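Local coordinates for X-ray repair cross complementing protein 1 variant (Homo sapiens, PDB 6WH2) that probably serves as a scaffold in DNA single-strand break repair, gathering repair proteins and binding poly-ADP-ribose chains, and is represented here by a C-terminal BRCT domain, at residues G8-L13 and E35-M40; R71-Y76 and Q88-V93. All blocks are in the same frame, centred on the assembly; numbering follows the deposited sequence.

Contact 1. Residues G8-L13 and E35-M40; sequences GKHFFL and ELEDYM
His10 and Glu37 meet through a short, nearly straight hydrogen bond, ND1 of His10 to OE2 of Glu37 at 2.6 Å (174°). The oxygen lies in the imidazole plane but receives the N-H on its anti side, somewhat out of the carboxylate plane. Glu37 reaches it by folding at chi2 (-65°), swinging the carboxylate back to the ring. Glu35 runs alongside the same imidazole, its OE2 3.4 Å from CE1 of His10. The Phe12 ring turns its edge to the carbonyl oxygens of Glu37 and Asp38, while the Met40 and Phe12 side chains cross at about a right angle in a Met-aromatic contact, CE of Met40 3.5 Å from CD2 of Phe12. CD1 of Leu36 packs 3.8 Å from CB of Phe11. Parallel pairing of His10 with Glu35 and Phe11 with Leu36 positions the first part of this contact, Phe11 N binding Glu35 O at 2.9 Å, and closes the beta-alpha-beta unit of strand 10-13, helix 21-31 and strand 35-36 at one edge of the BRCT sheet. A leucine in place of His10 would probably leave the Glu37 carboxylate without its N-H partner. Two carboxylates beside one imidazole would be expected to favour its protonated form.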
# COMPACT_ATOMS: atom_id res chain seq x y z
N GLY B 8 8.80 -3.11 16.54
CA GLY B 8 8.10 -1.85 16.43
C GLY B 8 6.92 -1.86 15.48
O GLY B 8 6.30 -0.80 15.28
N LYS B 9 6.58 -3.00 14.89
CA LYS B 9 5.49 -3.11 13.93
C LYS B 9 4.30 -3.80 14.58
O LYS B 9 4.45 -4.86 15.21
CB LYS B 9 5.94 -3.87 12.69
CG LYS B 9 7.19 -3.29 12.04
CD LYS B 9 7.30 -3.67 10.58
CE LYS B 9 8.58 -3.12 9.97
NZ LYS B 9 8.74 -1.66 10.24
N HIS B 10 3.12 -3.20 14.44
CA HIS B 10 1.90 -3.68 15.07
C HIS B 10 1.02 -4.33 14.02
O HIS B 10 0.67 -3.70 13.01
CB HIS B 10 1.17 -2.54 15.77
CG HIS B 10 1.95 -1.91 16.89
ND1 HIS B 10 1.59 -2.04 18.21
CD2 HIS B 10 3.08 -1.16 16.87
CE1 HIS B 10 2.46 -1.39 18.97
NE2 HIS B 10 3.37 -0.85 18.18
N PHE B 11 0.64 -5.58 14.26
CA PHE B 11 -0.13 -6.38 13.32
C PHE B 11 -1.54 -6.60 13.85
O PHE B 11 -1.79 -6.56 15.06
CB PHE B 11 0.53 -7.74 13.07
CG PHE B 11 1.88 -7.65 12.41
CD1 PHE B 11 2.98 -7.18 13.10
CD2 PHE B 11 2.05 -8.06 11.10
CE1 PHE B 11 4.22 -7.11 12.50
CE2 PHE B 11 3.29 -7.99 10.49
CZ PHE B 11 4.38 -7.52 11.19
N PHE B 12 -2.47 -6.83 12.93
CA PHE B 12 -3.82 -7.28 13.27
C PHE B 12 -4.25 -8.32 12.25
O PHE B 12 -4.35 -8.01 11.05
CB PHE B 12 -4.82 -6.12 13.30
CG PHE B 12 -6.24 -6.56 13.56
CD1 PHE B 12 -6.68 -6.82 14.85
CD2 PHE B 12 -7.13 -6.73 12.51
CE1 PHE B 12 -7.97 -7.24 15.09
CE2 PHE B 12 -8.43 -7.15 12.74
CZ PHE B 12 -8.85 -7.40 14.03
N LEU B 13 -4.49 -9.54 12.71
CA LEU B 13 -4.99 -10.60 11.84
C LEU B 13 -6.50 -10.45 11.71
O LEU B 13 -7.23 -10.54 12.70
CB LEU B 13 -4.62 -11.97 12.41
CG LEU B 13 -3.18 -12.12 12.89
CD1 LEU B 13 -2.93 -13.53 13.38
CD2 LEU B 13 -2.20 -11.76 11.78
N GLU B 35 4.34 -7.19 17.27
CA GLU B 35 3.35 -7.08 18.34
C GLU B 35 1.95 -7.17 17.76
O GLU B 35 1.60 -6.40 16.87
CB GLU B 35 3.53 -5.79 19.14
CG GLU B 35 4.77 -5.79 20.01
CD GLU B 35 5.25 -4.40 20.38
OE1 GLU B 35 6.48 -4.18 20.39
OE2 GLU B 35 4.40 -3.53 20.70
N LEU B 36 1.15 -8.11 18.27
CA LEU B 36 -0.22 -8.29 17.82
C LEU B 36 -1.17 -7.39 18.60
O LEU B 36 -1.04 -7.23 19.82
CB LEU B 36 -0.67 -9.74 17.97
CG LEU B 36 -0.25 -10.79 16.94
CD1 LEU B 36 -0.62 -10.36 15.52
CD2 LEU B 36 1.22 -11.13 17.06
N GLU B 37 -2.14 -6.83 17.89
CA GLU B 37 -3.25 -6.13 18.52
C GLU B 37 -4.48 -7.03 18.50
O GLU B 37 -4.78 -7.67 17.48
CB GLU B 37 -3.55 -4.82 17.79
CG GLU B 37 -2.34 -3.92 17.63
CD GLU B 37 -1.80 -3.41 18.95
OE1 GLU B 37 -2.60 -3.19 19.88
OE2 GLU B 37 -0.57 -3.24 19.06
N ASP B 38 -5.18 -7.09 19.63
CA ASP B 38 -6.37 -7.93 19.70
C ASP B 38 -7.54 -7.32 18.92
O ASP B 38 -8.38 -8.06 18.40
CB ASP B 38 -6.76 -8.17 21.17
CG ASP B 38 -5.71 -8.96 21.93
OD1 ASP B 38 -5.03 -9.82 21.33
OD2 ASP B 38 -5.57 -8.73 23.16
N TYR B 39 -7.61 -5.99 18.83
CA TYR B 39 -8.64 -5.31 18.05
C TYR B 39 -8.02 -4.15 17.27
O TYR B 39 -6.90 -3.71 17.54
CB TYR B 39 -9.79 -4.78 18.93
CG TYR B 39 -9.34 -3.84 20.03
CD1 TYR B 39 -8.58 -4.30 21.07
CD2 TYR B 39 -9.75 -2.51 20.08
CE1 TYR B 39 -8.15 -3.49 22.10
CE2 TYR B 39 -9.34 -1.67 21.11
CZ TYR B 39 -8.54 -2.16 22.12
OH TYR B 39 -8.13 -1.34 23.14
N MET B 40 -8.77 -3.70 16.26
CA MET B 40 -8.32 -2.62 15.41
C MET B 40 -8.27 -1.31 16.18
O MET B 40 -9.11 -1.03 17.04
CB MET B 40 -9.24 -2.48 14.20
CG MET B 40 -8.62 -1.75 13.04
SD MET B 40 -7.44 -2.78 12.15
CE MET B 40 -8.54 -3.79 11.17
O HOH W 1 -5.04 -9.59 15.82

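Contact 2. Residues R71-Y76 and Q88-V93; sequences RPRWIY and QLYGVV
Trp74 and Tyr90 set their side chains at about a right angle, with the backbone of Trp74 lying over the phenol ring. CA of Trp74 makes a CH-pi contact, 3.9 Å from the Tyr90 ring centroid and 14° off its normal. The indole's five-membered ring and the phenol ring meet obliquely, their planes 32° apart, and they come closest where CD1 of Trp74 lies 3.5 Å from CD1 of Tyr90. With CG of Trp74 anti to the backbone N, the indole leaves the helix on the side where Tyr90 packs.

Arg71 also crosses Tyr90 nearly at right angles. Its chain bends at chi3 (-80°) and lays one guanidinium face over the backbone of Tyr90, NH2 of Arg71 being 3.6 Å from CA of Tyr90. A water at the edge of that guanidinium, 2.8 Å from NH2 of Arg71, passes the link on to Gly91 O. Lower down the same side chain, CG of Arg71 rests 3.6 Å from CG2 of Val92. The direct hydrogen bond between the segments is Arg71 N to Tyr90 O, 2.9 Å.

In the C-terminal part of the BRCT domain, the 88-93 segment thus folds back against the start of helix 73-81. Trp74 NE1 bonds to Leu85 O, its indole packs on Ile48 of strand 46-48, and Val92 makes a backbone hydrogen bond with Phe69 of strand 68-70, which leads into that helix.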
# COMPACT_ATOMS: atom_id res chain seq x y z
N ARG B 71 -1.30 -9.77 2.58
CA ARG B 71 -1.65 -11.18 2.57
C ARG B 71 -0.78 -11.96 3.55
O ARG B 71 0.30 -11.52 3.93
CB ARG B 71 -1.48 -11.75 1.16
CG ARG B 71 -2.57 -11.35 0.18
CD ARG B 71 -2.47 -12.15 -1.11
NE ARG B 71 -1.44 -11.63 -2.01
CZ ARG B 71 -0.29 -12.23 -2.27
NH1 ARG B 71 0.00 -13.39 -1.69
NH2 ARG B 71 0.58 -11.68 -3.10
N PRO B 72 -1.25 -13.14 3.99
CA PRO B 72 -0.42 -13.95 4.90
C PRO B 72 0.90 -14.40 4.30
O PRO B 72 1.85 -14.66 5.05
CB PRO B 72 -1.33 -15.15 5.22
CG PRO B 72 -2.71 -14.66 4.97
CD PRO B 72 -2.60 -13.70 3.82
N ARG B 73 0.99 -14.51 2.97
CA ARG B 73 2.23 -14.94 2.34
C ARG B 73 3.39 -13.99 2.64
O ARG B 73 4.55 -14.41 2.57
CB ARG B 73 2.03 -15.05 0.82
CG ARG B 73 3.13 -15.82 0.10
CD ARG B 73 3.23 -17.25 0.61
NE ARG B 73 4.30 -17.99 -0.05
CZ ARG B 73 5.57 -18.01 0.35
NH1 ARG B 73 5.93 -17.32 1.43
NH2 ARG B 73 6.47 -18.72 -0.31
N TRP B 74 3.09 -12.74 2.98
CA TRP B 74 4.14 -11.81 3.38
C TRP B 74 4.85 -12.29 4.64
O TRP B 74 6.08 -12.21 4.74
CB TRP B 74 3.54 -10.42 3.61
CG TRP B 74 4.51 -9.39 4.11
CD1 TRP B 74 5.76 -9.13 3.63
CD2 TRP B 74 4.29 -8.46 5.18
NE1 TRP B 74 6.34 -8.11 4.33
CE2 TRP B 74 5.46 -7.68 5.29
CE3 TRP B 74 3.23 -8.22 6.05
CZ2 TRP B 74 5.59 -6.67 6.25
CZ3 TRP B 74 3.36 -7.22 7.00
CH2 TRP B 74 4.53 -6.46 7.09
N ILE B 75 4.09 -12.80 5.61
CA ILE B 75 4.69 -13.30 6.85
C ILE B 75 5.57 -14.51 6.56
O ILE B 75 6.69 -14.62 7.07
CB ILE B 75 3.59 -13.62 7.88
CG1 ILE B 75 2.78 -12.37 8.21
CG2 ILE B 75 4.20 -14.22 9.13
CD1 ILE B 75 3.58 -11.30 8.94
N TYR B 76 5.07 -15.43 5.74
CA TYR B 76 5.84 -16.62 5.38
C TYR B 76 7.11 -16.24 4.62
O TYR B 76 8.20 -16.75 4.90
CB TYR B 76 4.99 -17.57 4.55
CG TYR B 76 3.80 -18.13 5.27
CD1 TYR B 76 3.93 -18.71 6.53
CD2 TYR B 76 2.54 -18.10 4.69
CE1 TYR B 76 2.83 -19.23 7.19
CE2 TYR B 76 1.44 -18.62 5.35
CZ TYR B 76 1.59 -19.18 6.59
OH TYR B 76 0.51 -19.70 7.25
N GLN B 88 4.35 -4.23 -0.01
CA GLN B 88 3.70 -3.93 -1.27
C GLN B 88 3.69 -5.13 -2.21
O GLN B 88 2.82 -5.22 -3.09
CB GLN B 88 4.39 -2.73 -1.94
CG GLN B 88 4.23 -1.42 -1.19
CD GLN B 88 5.41 -1.12 -0.28
OE1 GLN B 88 5.92 -2.01 0.40
NE2 GLN B 88 5.84 0.13 -0.25
N LEU B 89 4.64 -6.05 -2.04
CA LEU B 89 4.70 -7.24 -2.88
C LEU B 89 3.60 -8.25 -2.56
O LEU B 89 3.46 -9.24 -3.29
CB LEU B 89 6.07 -7.91 -2.74
CG LEU B 89 7.27 -7.09 -3.23
CD1 LEU B 89 8.57 -7.72 -2.75
CD2 LEU B 89 7.25 -6.97 -4.74
N TYR B 90 2.83 -8.02 -1.50
CA TYR B 90 1.77 -8.93 -1.09
C TYR B 90 0.51 -8.16 -0.69
O TYR B 90 -0.31 -8.66 0.09
CB TYR B 90 2.23 -9.83 0.07
CG TYR B 90 3.62 -10.40 -0.11
CD1 TYR B 90 4.74 -9.69 0.29
CD2 TYR B 90 3.81 -11.65 -0.69
CE1 TYR B 90 6.01 -10.20 0.13
CE2 TYR B 90 5.08 -12.17 -0.86
CZ TYR B 90 6.18 -11.44 -0.45
OH TYR B 90 7.44 -11.95 -0.62
N GLY B 91 0.33 -6.96 -1.24
CA GLY B 91 -0.74 -6.09 -0.78
C GLY B 91 -2.11 -6.54 -1.24
O GLY B 91 -2.28 -7.31 -2.18
N VAL B 92 -3.12 -6.02 -0.53
CA VAL B 92 -4.52 -6.34 -0.77
C VAL B 92 -5.26 -5.06 -1.12
O VAL B 92 -5.04 -4.01 -0.51
CB VAL B 92 -5.15 -7.02 0.47
CG1 VAL B 92 -6.59 -7.41 0.18
CG2 VAL B 92 -4.33 -8.23 0.87
N VAL B 93 -6.14 -5.15 -2.12
CA VAL B 93 -6.91 -4.00 -2.60
C VAL B 93 -8.34 -4.43 -2.86
O VAL B 93 -8.63 -5.63 -2.99
CB VAL B 93 -6.30 -3.40 -3.89
CG1 VAL B 93 -4.94 -2.77 -3.60
CG2 VAL B 93 -6.19 -4.46 -4.97
O HOH W 2 -0.38 -9.22 -3.88

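Contact 1 and contact 2 lie on opposite sides of the chain's centre, their centres about 15 Å apart, and follow one another along the chain without overlap. They nevertheless touch: CE2 of Phe11 is 3.6 Å from CZ3 of Trp74 and 3.7 Å from CD1 of Ile75. Contact 1 pairs strands 10-13 and 35-36 within the beta-alpha-beta unit that includes helix 21-31, at one edge of the parallel sheet; contact 2 belongs to the C-terminal end, where helix 73-81 follows the opposite edge strand, 68-70. Ile75 also packs on Val29 of helix 21-31, as do Phe11 and Leu36, so Val29 is shared by apolar side chains of both contacts.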